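Local coordinates for membrane lipoprotein family protein (Aeropyrum pernix, PDB 4PEV) that probably serves as the solute-binding protein of an ABC transporter, capturing the nucleoside adenosine for delivery to the membrane permease, at residues G119-E124 against M193-L198; A187-G192 against Y252-L257; R200-Y205 against W224-R229. One frame throughout, in Å; residues are numbered along the deposited sequence.

Interaction 1: G119-E124 against M193-L198; sequences GFLWQE and MDIPPL. With ADN (adenosine), chain F.
F120 lays its ring against P196 in a contact made wholly by apolar side chains. P196 CD sits over one face, 3.8 Å from the ring centroid and 21° off the normal, a CH-pi contact that suits proline, whose C-H bonds beside nitrogen are somewhat polarised. With CG anti to the backbone N (chi1 170°), the F120 ring reaches across to the start of helix 196-214. Two aliphatic neighbours add to this: I195 CB lies 3.9 Å from F120 CD2, and P197 CG 4.1 Å from F120 CB. The side chains of L121 and M193 cross at about a right angle, L121 CD1 touching M193 SE (selenomethionine) at 3.9 Å, while the backbone N of L121 is hydrogen-bonded to D60, an adenosine-binding residue. An alanine in place of F120 is likely to leave the P196 ring without its aromatic partner and open a gap beside I195. One residue beyond P197, L198 CD1 reaches the ligand, 3.5 Å from O4' of adenosine. Since 119-124 follows a strand of one sheet and 193-198 a strand of the other, this apolar interface without hydrogen bonds bridges the two lobes, consistent with a ligand-closed cleft that can part again.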
loop_
_atom_site.group_PDB
_atom_site.type_symbol
_atom_site.label_atom_id
_atom_site.label_comp_id
_atom_site.label_asym_id
_atom_site.label_seq_id
_atom_site.Cartn_x
_atom_site.Cartn_y
_atom_site.Cartn_z
ATOM N N GLY C 119 1.913 8.753 -7.826
ATOM C CA GLY C 119 0.727 8.947 -7.023
ATOM C C GLY C 119 -0.472 9.356 -7.846
ATOM O O GLY C 119 -0.349 10.033 -8.869
ATOM N N PHE C 120 -1.637 8.933 -7.378
ATOM C CA PHE C 120 -2.899 9.259 -8.000
ATOM C C PHE C 120 -3.110 10.746 -8.272
ATOM O O PHE C 120 -3.687 11.086 -9.299
ATOM C CB PHE C 120 -4.051 8.741 -7.125
ATOM C CG PHE C 120 -5.392 9.222 -7.565
ATOM C CD1 PHE C 120 -6.020 8.642 -8.671
ATOM C CD2 PHE C 120 -6.004 10.288 -6.919
ATOM C CE1 PHE C 120 -7.246 9.108 -9.104
ATOM C CE2 PHE C 120 -7.227 10.760 -7.348
ATOM C CZ PHE C 120 -7.849 10.166 -8.439
ATOM N N LEU C 121 -2.678 11.633 -7.371
ATOM C CA LEU C 121 -2.988 13.061 -7.522
ATOM C C LEU C 121 -2.418 13.708 -8.787
ATOM O O LEU C 121 -2.830 14.816 -9.162
ATOM C CB LEU C 121 -2.531 13.868 -6.313
ATOM C CG LEU C 121 -3.058 13.509 -4.916
ATOM C CD1 LEU C 121 -2.543 14.533 -3.909
ATOM C CD2 LEU C 121 -4.581 13.451 -4.883
ATOM N N TRP C 122 -1.477 13.022 -9.434
ATOM C CA TRP C 122 -0.922 13.440 -10.725
ATOM C C TRP C 122 -1.840 13.194 -11.930
ATOM O O TRP C 122 -1.561 13.659 -13.027
ATOM C CB TRP C 122 0.397 12.696 -10.974
ATOM C CG TRP C 122 1.544 13.236 -10.204
ATOM C CD1 TRP C 122 2.264 12.593 -9.248
ATOM C CD2 TRP C 122 2.108 14.546 -10.325
ATOM N NE1 TRP C 122 3.240 13.424 -8.760
ATOM C CE2 TRP C 122 3.172 14.627 -9.409
ATOM C CE3 TRP C 122 1.820 15.657 -11.133
ATOM C CZ2 TRP C 122 3.946 15.767 -9.268
ATOM C CZ3 TRP C 122 2.599 16.793 -11.003
ATOM C CH2 TRP C 122 3.646 16.844 -10.075
ATOM N N GLN C 123 -2.922 12.458 -11.728
ATOM C CA GLN C 123 -3.787 12.047 -12.822
ATOM C C GLN C 123 -4.498 13.218 -13.474
ATOM O O GLN C 123 -4.574 13.293 -14.682
ATOM C CB GLN C 123 -4.827 11.069 -12.321
ATOM C CG GLN C 123 -5.460 10.265 -13.417
ATOM C CD GLN C 123 -6.710 9.584 -12.937
ATOM O OE1 GLN C 123 -6.664 8.530 -12.298
ATOM N NE2 GLN C 123 -7.840 10.194 -13.226
ATOM N N GLU C 124 -5.034 14.114 -12.662
ATOM C CA GLU C 124 -5.685 15.319 -13.160
ATOM C C GLU C 124 -4.714 16.192 -13.958
ATOM O O GLU C 124 -4.971 16.455 -15.127
ATOM C CB GLU C 124 -6.283 16.108 -11.994
ATOM C CG GLU C 124 -7.791 16.023 -11.850
ATOM C CD GLU C 124 -8.439 17.386 -11.999
ATOM O OE1 GLU C 124 -9.298 17.728 -11.147
ATOM O OE2 GLU C 124 -8.062 18.126 -12.945
HETATM N N MSE C 193 -5.756 9.829 2.293
HETATM C CA MSE C 193 -6.767 10.608 1.585
HETATM C C MSE C 193 -7.832 9.743 0.981
HETATM O O MSE C 193 -7.589 8.585 0.608
HETATM C CB MSE C 193 -6.127 11.382 0.445
HETATM C CG MSE C 193 -5.050 12.341 0.929
HETATM SE SE MSE C 193 -4.374 13.346 -0.632
HETATM C CE MSE C 193 -5.835 14.690 -0.657
ATOM N N ASP C 194 -9.027 10.317 0.858
ATOM C CA ASP C 194 -10.157 9.628 0.256
ATOM C C ASP C 194 -10.071 9.653 -1.277
ATOM O O ASP C 194 -10.632 10.530 -1.937
ATOM C CB ASP C 194 -11.454 10.263 0.739
ATOM C CG ASP C 194 -12.667 9.442 0.370
ATOM O OD1 ASP C 194 -12.627 8.750 -0.688
ATOM O OD2 ASP C 194 -13.649 9.489 1.155
ATOM N N ILE C 195 -9.381 8.667 -1.835
ATOM C CA ILE C 195 -9.118 8.612 -3.263
ATOM C C ILE C 195 -9.208 7.173 -3.760
ATOM O O ILE C 195 -9.165 6.254 -2.941
ATOM C CB ILE C 195 -7.733 9.190 -3.560
ATOM C CG1 ILE C 195 -6.645 8.502 -2.719
ATOM C CG2 ILE C 195 -7.724 10.681 -3.263
ATOM C CD1 ILE C 195 -5.257 8.675 -3.300
ATOM N N PRO C 196 -9.327 6.972 -5.097
ATOM C CA PRO C 196 -9.592 5.657 -5.696
ATOM C C PRO C 196 -8.753 4.482 -5.239
ATOM O O PRO C 196 -9.325 3.431 -4.982
ATOM C CB PRO C 196 -9.415 5.910 -7.195
ATOM C CG PRO C 196 -9.922 7.295 -7.355
ATOM C CD PRO C 196 -9.422 8.029 -6.131
ATOM N N PRO C 197 -7.423 4.637 -5.126
ATOM C CA PRO C 197 -6.654 3.461 -4.687
ATOM C C PRO C 197 -7.071 3.013 -3.301
ATOM O O PRO C 197 -7.214 1.812 -3.053
ATOM C CB PRO C 197 -5.216 3.948 -4.672
ATOM C CG PRO C 197 -5.209 5.200 -5.502
ATOM C CD PRO C 197 -6.562 5.811 -5.334
ATOM N N LEU C 198 -7.300 3.972 -2.414
ATOM C CA LEU C 198 -7.765 3.648 -1.068
ATOM C C LEU C 198 -9.189 3.116 -1.035
ATOM O O LEU C 198 -9.542 2.370 -0.110
ATOM C CB LEU C 198 -7.602 4.836 -0.117
ATOM C CG LEU C 198 -6.212 4.827 0.539
ATOM C CD1 LEU C 198 -5.077 4.916 -0.470
ATOM C CD2 LEU C 198 -6.097 5.956 1.535
HETATM O "O5'" ADN F . 0.285 3.817 2.204
HETATM C "C5'" ADN F . -0.941 3.249 1.704
HETATM C "C4'" ADN F . -1.334 3.675 0.285
HETATM O "O4'" ADN F . -1.633 5.071 0.206
HETATM C "C3'" ADN F . -0.303 3.454 -0.819
HETATM O "O3'" ADN F . -0.275 2.096 -1.272
HETATM C "C2'" ADN F . -0.759 4.446 -1.884
HETATM O "O2'" ADN F . -1.820 3.944 -2.707
HETATM C "C1'" ADN F . -1.266 5.602 -1.063
HETATM N N9 ADN F . -0.211 6.612 -0.854
HETATM C C8 ADN F . 0.795 6.577 0.052
HETATM N N7 ADN F . 1.573 7.689 -0.030
HETATM C C5 ADN F . 1.041 8.454 -1.007
HETATM C C6 ADN F . 1.341 9.757 -1.637
HETATM N N6 ADN F . 2.400 10.476 -1.219
HETATM N N1 ADN F . 0.538 10.192 -2.640
HETATM C C2 ADN F . -0.520 9.478 -3.080
HETATM N N3 ADN F . -0.851 8.290 -2.559
HETATM C C4 ADN F . -0.127 7.737 -1.549
#

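Interaction 2: A187-G192 against Y252-L257; sequences AGAVAG and YGVAGL. With ADN (adenosine), chain F.
Y252 and A189 face each other in parallel bridge register, as do G253 with V190 and V254 with A191, along two neighbouring strands whose directions differ by 22°. Amides and carbonyls alternate across the gap. Y252 N donates to G188 O at 2.9 Å, and Y252 O in turn accepts from V190 N at 3.2 Å. Next, V254 N gives to V190 O (3.1 Å), and the last bond, G192 N to V254 O, carries the pairing just past the strand end.

Small residues let the strands be covered closely. A189 CB meets Y252 CB at 4.1 Å on the face under helix 196-214, where F201 and Y205 of that helix lie on Y252 and its neighbours. A chi1 of -171° swings the Y252 ring away from its own backbone N, which carries the phenol beneath V254 CG2 and on to Q281, whose OE1 bonds the hydroxyl. V190 points to the other face, against M243 of helix 233-245. A255 CB rests 3.3 Å from G192 N, a fit that suits small residues on both chains.

At the end of the strand the chain meets the nucleoside: V254 CG1 lies 3.9 Å from C5' of adenosine, and just beyond, G256 N donates to O5' at 2.7 Å. Glycine fits position 256 because phi is positive and because a CB would run into N7 of the base. The chemistry thus divides: main-chain bonds join the two strands within the buried sheet, and a main-chain amide at the C-terminal edge, common ground for ligands of parallel alpha/beta folds, grips the sugar hydroxyl.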
loop_
_atom_site.group_PDB
_atom_site.type_symbol
_atom_site.label_atom_id
_atom_site.label_comp_id
_atom_site.label_asym_id
_atom_site.label_seq_id
_atom_site.Cartn_x
_atom_site.Cartn_y
_atom_site.Cartn_z
ATOM N N ALA C 187 -10.888 -5.037 14.232
ATOM C CA ALA C 187 -9.919 -4.750 13.191
ATOM C C ALA C 187 -10.060 -3.279 12.834
ATOM O O ALA C 187 -11.057 -2.650 13.168
ATOM C CB ALA C 187 -10.159 -5.624 11.971
ATOM N N GLY C 188 -9.057 -2.721 12.178
ATOM C CA GLY C 188 -9.059 -1.298 11.923
ATOM C C GLY C 188 -8.122 -0.918 10.816
ATOM O O GLY C 188 -7.349 -1.744 10.337
ATOM N N ALA C 189 -8.214 0.339 10.403
ATOM C CA ALA C 189 -7.286 0.896 9.431
ATOM C C ALA C 189 -7.248 2.390 9.585
ATOM O O ALA C 189 -8.292 3.015 9.733
ATOM C CB ALA C 189 -7.707 0.544 8.017
ATOM N N VAL C 190 -6.040 2.947 9.574
ATOM C CA VAL C 190 -5.850 4.382 9.543
ATOM C C VAL C 190 -5.431 4.698 8.126
ATOM O O VAL C 190 -4.376 4.235 7.674
ATOM C CB VAL C 190 -4.766 4.857 10.528
ATOM C CG1 VAL C 190 -4.616 6.377 10.448
ATOM C CG2 VAL C 190 -5.100 4.410 11.950
ATOM N N ALA C 191 -6.270 5.470 7.433
ATOM C CA ALA C 191 -6.093 5.721 6.010
ATOM C C ALA C 191 -5.697 7.156 5.775
ATOM O O ALA C 191 -5.897 8.013 6.639
ATOM C CB ALA C 191 -7.372 5.407 5.260
ATOM N N GLY C 192 -5.124 7.407 4.604
ATOM C CA GLY C 192 -4.750 8.755 4.206
ATOM C C GLY C 192 -5.922 9.452 3.554
ATOM O O GLY C 192 -6.967 9.623 4.169
ATOM N N TYR C 252 -4.404 -1.835 10.394
ATOM C CA TYR C 252 -3.843 -1.841 9.034
ATOM C C TYR C 252 -3.429 -0.446 8.597
ATOM O O TYR C 252 -4.242 0.474 8.584
ATOM C CB TYR C 252 -4.885 -2.386 8.061
ATOM C CG TYR C 252 -4.417 -2.658 6.667
ATOM C CD1 TYR C 252 -3.085 -2.936 6.379
ATOM C CD2 TYR C 252 -5.337 -2.705 5.625
ATOM C CE1 TYR C 252 -2.684 -3.215 5.077
ATOM C CE2 TYR C 252 -4.957 -2.991 4.320
ATOM C CZ TYR C 252 -3.635 -3.242 4.048
ATOM O OH TYR C 252 -3.270 -3.513 2.753
ATOM N N GLY C 253 -2.175 -0.290 8.201
ATOM C CA GLY C 253 -1.654 1.025 7.817
ATOM C C GLY C 253 -1.816 1.327 6.350
ATOM O O GLY C 253 -1.086 0.806 5.535
ATOM N N VAL C 254 -2.772 2.178 6.009
ATOM C CA VAL C 254 -3.037 2.496 4.607
ATOM C C VAL C 254 -2.922 4.012 4.341
ATOM O O VAL C 254 -3.719 4.593 3.607
ATOM C CB VAL C 254 -4.426 1.980 4.156
ATOM C CG1 VAL C 254 -4.447 1.796 2.648
ATOM C CG2 VAL C 254 -4.779 0.662 4.829
ATOM N N ALA C 255 -1.876 4.630 4.877
ATOM C CA ALA C 255 -1.770 6.086 4.889
ATOM C C ALA C 255 -0.356 6.644 4.663
ATOM O O ALA C 255 -0.041 7.740 5.133
ATOM C CB ALA C 255 -2.326 6.597 6.208
ATOM N N GLY C 256 0.488 5.925 3.930
ATOM C CA GLY C 256 1.885 6.341 3.762
ATOM C C GLY C 256 2.574 6.714 5.079
ATOM O O GLY C 256 2.496 5.994 6.083
ATOM N N LEU C 257 3.226 7.864 5.082
ATOM C CA LEU C 257 3.953 8.318 6.248
ATOM C C LEU C 257 3.026 8.459 7.453
ATOM O O LEU C 257 3.448 8.240 8.596
ATOM C CB LEU C 257 4.631 9.672 5.951
ATOM C CG LEU C 257 5.355 10.356 7.122
ATOM C CD1 LEU C 257 6.410 9.439 7.739
ATOM C CD2 LEU C 257 5.973 11.672 6.700
HETATM O "O5'" ADN F . 0.285 3.817 2.204
HETATM C "C5'" ADN F . -0.941 3.249 1.704
HETATM C "C4'" ADN F . -1.334 3.675 0.285
HETATM O "O4'" ADN F . -1.633 5.071 0.206
HETATM C "C3'" ADN F . -0.303 3.454 -0.819
HETATM O "O3'" ADN F . -0.275 2.096 -1.272
HETATM C "C2'" ADN F . -0.759 4.446 -1.884
HETATM O "O2'" ADN F . -1.820 3.944 -2.707
HETATM C "C1'" ADN F . -1.266 5.602 -1.063
HETATM N N9 ADN F . -0.211 6.612 -0.854
HETATM C C8 ADN F . 0.795 6.577 0.052
HETATM N N7 ADN F . 1.573 7.689 -0.030
HETATM C C5 ADN F . 1.041 8.454 -1.007
HETATM C C6 ADN F . 1.341 9.757 -1.637
HETATM N N6 ADN F . 2.400 10.476 -1.219
HETATM N N1 ADN F . 0.538 10.192 -2.640
HETATM C C2 ADN F . -0.520 9.478 -3.080
HETATM N N3 ADN F . -0.851 8.290 -2.559
HETATM C C4 ADN F . -0.127 7.737 -1.549
#

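Interaction 3: R200-Y205 against W224-R229; sequences RFHIGY and WTYTGR
H202 and W224 form a face-to-face aromatic stack that packs helix 196-214 onto strand 222-226, within the beta-alpha-beta unit that begins with strand 186-191. The imidazole covers the five-membered ring of the indole, centroids 3.8 Å apart and planes only 7° from parallel. Both side chains are extended at the first torsion (chi1 -172° for H202, 178° for W224), reaching towards each other from helix and strand until they overlap. The stack continues past the rings: H202 CB stands 3.6 Å from the centroid of the six-membered ring of W224, and W224 CB is over the imidazole in return, both as CH-pi contacts. A tryptophan suits this place because its broad face serves the backbone, methylene and ring of a single histidine at once.

The rim of the indole is used too. F201 CB approaches W224 CH2 at 3.8 Å near the ring plane, and Y205 CD2 lies 4.0 Å from W224 CE3. From the strand itself Y226 turns a face to the indole, W224 NE1 lying above its plane. H202 ND1 is hydrogen-bonded to the hydroxyl of Y404, which also bonds Y226 OH; this shared partner probably limits rotation of the imidazole.

Around the stack, W224 rests on A189 and A191 of the adjoining strand 186-191, Y205 touches V166 and A170 of helix 159-181, and T225, from the same strand as W224, packs against T239 and M243 of helix 233-245.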
loop_
_atom_site.group_PDB
_atom_site.type_symbol
_atom_site.label_atom_id
_atom_site.label_comp_id
_atom_site.label_asym_id
_atom_site.label_seq_id
_atom_site.Cartn_x
_atom_site.Cartn_y
_atom_site.Cartn_z
ATOM N N ARG C 200 -10.133 0.970 -3.191
ATOM C CA ARG C 200 -9.841 -0.433 -3.440
ATOM C C ARG C 200 -9.304 -1.155 -2.205
ATOM O O ARG C 200 -9.667 -2.312 -1.961
ATOM C CB ARG C 200 -8.868 -0.577 -4.608
ATOM C CG ARG C 200 -9.454 -0.062 -5.907
ATOM C CD ARG C 200 -8.718 -0.556 -7.145
ATOM N NE ARG C 200 -7.582 0.286 -7.493
ATOM C CZ ARG C 200 -7.687 1.520 -7.959
ATOM N NH1 ARG C 200 -8.885 2.074 -8.125
ATOM N NH2 ARG C 200 -6.588 2.208 -8.257
ATOM N N PHE C 201 -8.446 -0.479 -1.437
ATOM C CA PHE C 201 -7.966 -1.027 -0.165
ATOM C C PHE C 201 -9.162 -1.270 0.734
ATOM O O PHE C 201 -9.361 -2.382 1.202
ATOM C CB PHE C 201 -6.971 -0.086 0.558
ATOM C CG PHE C 201 -5.544 -0.190 0.064
ATOM C CD1 PHE C 201 -4.759 -1.282 0.392
ATOM C CD2 PHE C 201 -4.976 0.818 -0.715
ATOM C CE1 PHE C 201 -3.439 -1.370 -0.049
ATOM C CE2 PHE C 201 -3.665 0.729 -1.162
ATOM C CZ PHE C 201 -2.893 -0.362 -0.826
ATOM N N HIS C 202 -9.954 -0.221 0.956
ATOM C CA HIS C 202 -11.089 -0.294 1.866
ATOM C C HIS C 202 -11.976 -1.463 1.492
ATOM O O HIS C 202 -12.189 -2.366 2.297
ATOM C CB HIS C 202 -11.897 1.000 1.860
ATOM C CG HIS C 202 -12.955 1.050 2.916
ATOM N ND1 HIS C 202 -13.807 2.121 3.060
ATOM C CD2 HIS C 202 -13.304 0.162 3.880
ATOM C CE1 HIS C 202 -14.628 1.899 4.075
ATOM N NE2 HIS C 202 -14.349 0.715 4.584
ATOM N N ILE C 203 -12.475 -1.463 0.267
ATOM C CA ILE C 203 -13.326 -2.549 -0.208
ATOM C C ILE C 203 -12.706 -3.921 0.023
ATOM O O ILE C 203 -13.386 -4.831 0.453
ATOM C CB ILE C 203 -13.637 -2.387 -1.711
ATOM C CG1 ILE C 203 -14.680 -1.287 -1.904
ATOM C CG2 ILE C 203 -14.105 -3.701 -2.330
ATOM C CD1 ILE C 203 -14.829 -0.858 -3.344
ATOM N N GLY C 204 -11.431 -4.078 -0.285
ATOM C CA GLY C 204 -10.788 -5.380 -0.153
ATOM C C GLY C 204 -10.615 -5.793 1.294
ATOM O O GLY C 204 -10.713 -6.969 1.627
ATOM N N TYR C 205 -10.362 -4.817 2.154
ATOM C CA TYR C 205 -10.094 -5.075 3.551
ATOM C C TYR C 205 -11.371 -5.516 4.244
ATOM O O TYR C 205 -11.360 -6.493 4.976
ATOM C CB TYR C 205 -9.494 -3.822 4.208
ATOM C CG TYR C 205 -9.054 -3.982 5.651
ATOM C CD1 TYR C 205 -8.156 -4.985 6.032
ATOM C CD2 TYR C 205 -9.515 -3.111 6.639
ATOM C CE1 TYR C 205 -7.738 -5.123 7.353
ATOM C CE2 TYR C 205 -9.099 -3.240 7.963
ATOM C CZ TYR C 205 -8.211 -4.246 8.310
ATOM O OH TYR C 205 -7.822 -4.368 9.619
ATOM N N TRP C 224 -12.746 1.894 9.778
ATOM C CA TRP C 224 -11.891 2.497 8.782
ATOM C C TRP C 224 -11.970 4.001 8.925
ATOM O O TRP C 224 -13.051 4.562 8.855
ATOM C CB TRP C 224 -12.371 2.083 7.412
ATOM C CG TRP C 224 -11.604 2.660 6.313
ATOM C CD1 TRP C 224 -11.715 3.919 5.808
ATOM C CD2 TRP C 224 -10.608 2.001 5.540
ATOM N NE1 TRP C 224 -10.856 4.081 4.753
ATOM C CE2 TRP C 224 -10.159 2.918 4.568
ATOM C CE3 TRP C 224 -10.046 0.723 5.578
ATOM C CZ2 TRP C 224 -9.167 2.604 3.640
ATOM C CZ3 TRP C 224 -9.067 0.407 4.653
ATOM C CH2 TRP C 224 -8.638 1.348 3.691
ATOM N N THR C 225 -10.823 4.644 9.128
ATOM C CA THR C 225 -10.746 6.092 9.264
ATOM C C THR C 225 -9.820 6.746 8.232
ATOM O O THR C 225 -8.597 6.512 8.224
ATOM C CB THR C 225 -10.268 6.478 10.672
ATOM O OG1 THR C 225 -11.017 5.733 11.635
ATOM C CG2 THR C 225 -10.455 7.982 10.920
ATOM N N TYR C 226 -10.412 7.568 7.364
ATOM C CA TYR C 226 -9.651 8.521 6.569
ATOM C C TYR C 226 -9.163 9.653 7.468
ATOM O O TYR C 226 -9.957 10.281 8.156
ATOM C CB TYR C 226 -10.505 9.088 5.454
ATOM C CG TYR C 226 -10.758 8.101 4.353
ATOM C CD1 TYR C 226 -9.705 7.636 3.552
ATOM C CD2 TYR C 226 -12.040 7.624 4.102
ATOM C CE1 TYR C 226 -9.927 6.732 2.528
ATOM C CE2 TYR C 226 -12.275 6.719 3.091
ATOM C CZ TYR C 226 -11.223 6.271 2.303
ATOM O OH TYR C 226 -11.473 5.361 1.289
ATOM N N THR C 227 -7.850 9.875 7.478
ATOM C CA THR C 227 -7.242 11.027 8.137
ATOM C C THR C 227 -7.204 12.215 7.190
ATOM O O THR C 227 -7.198 13.360 7.631
ATOM C CB THR C 227 -5.784 10.762 8.532
ATOM O OG1 THR C 227 -5.003 10.566 7.343
ATOM C CG2 THR C 227 -5.683 9.557 9.445
ATOM N N GLY C 228 -7.130 11.936 5.897
ATOM C CA GLY C 228 -7.169 12.978 4.883
ATOM C C GLY C 228 -5.798 13.420 4.407
ATOM O O GLY C 228 -5.680 14.215 3.471
ATOM N N ARG C 229 -4.753 12.917 5.046
ATOM C CA ARG C 229 -3.406 13.312 4.702
ATOM C C ARG C 229 -2.551 12.056 4.570
ATOM O O ARG C 229 -2.878 11.019 5.140
ATOM C CB ARG C 229 -2.901 14.319 5.750
ATOM C CG ARG C 229 -3.561 15.700 5.575
ATOM C CD ARG C 229 -3.335 16.736 6.681
ATOM N NE ARG C 229 -1.918 17.004 6.957
ATOM C CZ ARG C 229 -1.078 17.664 6.152
ATOM N NH1 ARG C 229 -1.486 18.154 4.988
ATOM N NH2 ARG C 229 0.191 17.836 6.512
#

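Overall arrangement
Interactions 2 and 3 lie in one lobe, their centres about 7 Å apart, whereas interaction 1 spans the cleft, about 15 Å and 12 Å from them between centres. Strand 186-191 connects the two: it pairs with 252-254 on one side, in interaction 2, and with 222-226 on the other, as in the probable hydrogen bond from A191 N to T225 O (2.7 Å). Helix 196-214 joins interaction 1 to interaction 3, and its L198 CD2 packs 3.4 Å from V254 O, while F201 CG lies 3.4 Å from V254 CG1. Interactions 1 and 2 thus meet at adenosine, which D142, D282 and K299 also hold by hydrogen bonds; interaction 3 reaches it through F201.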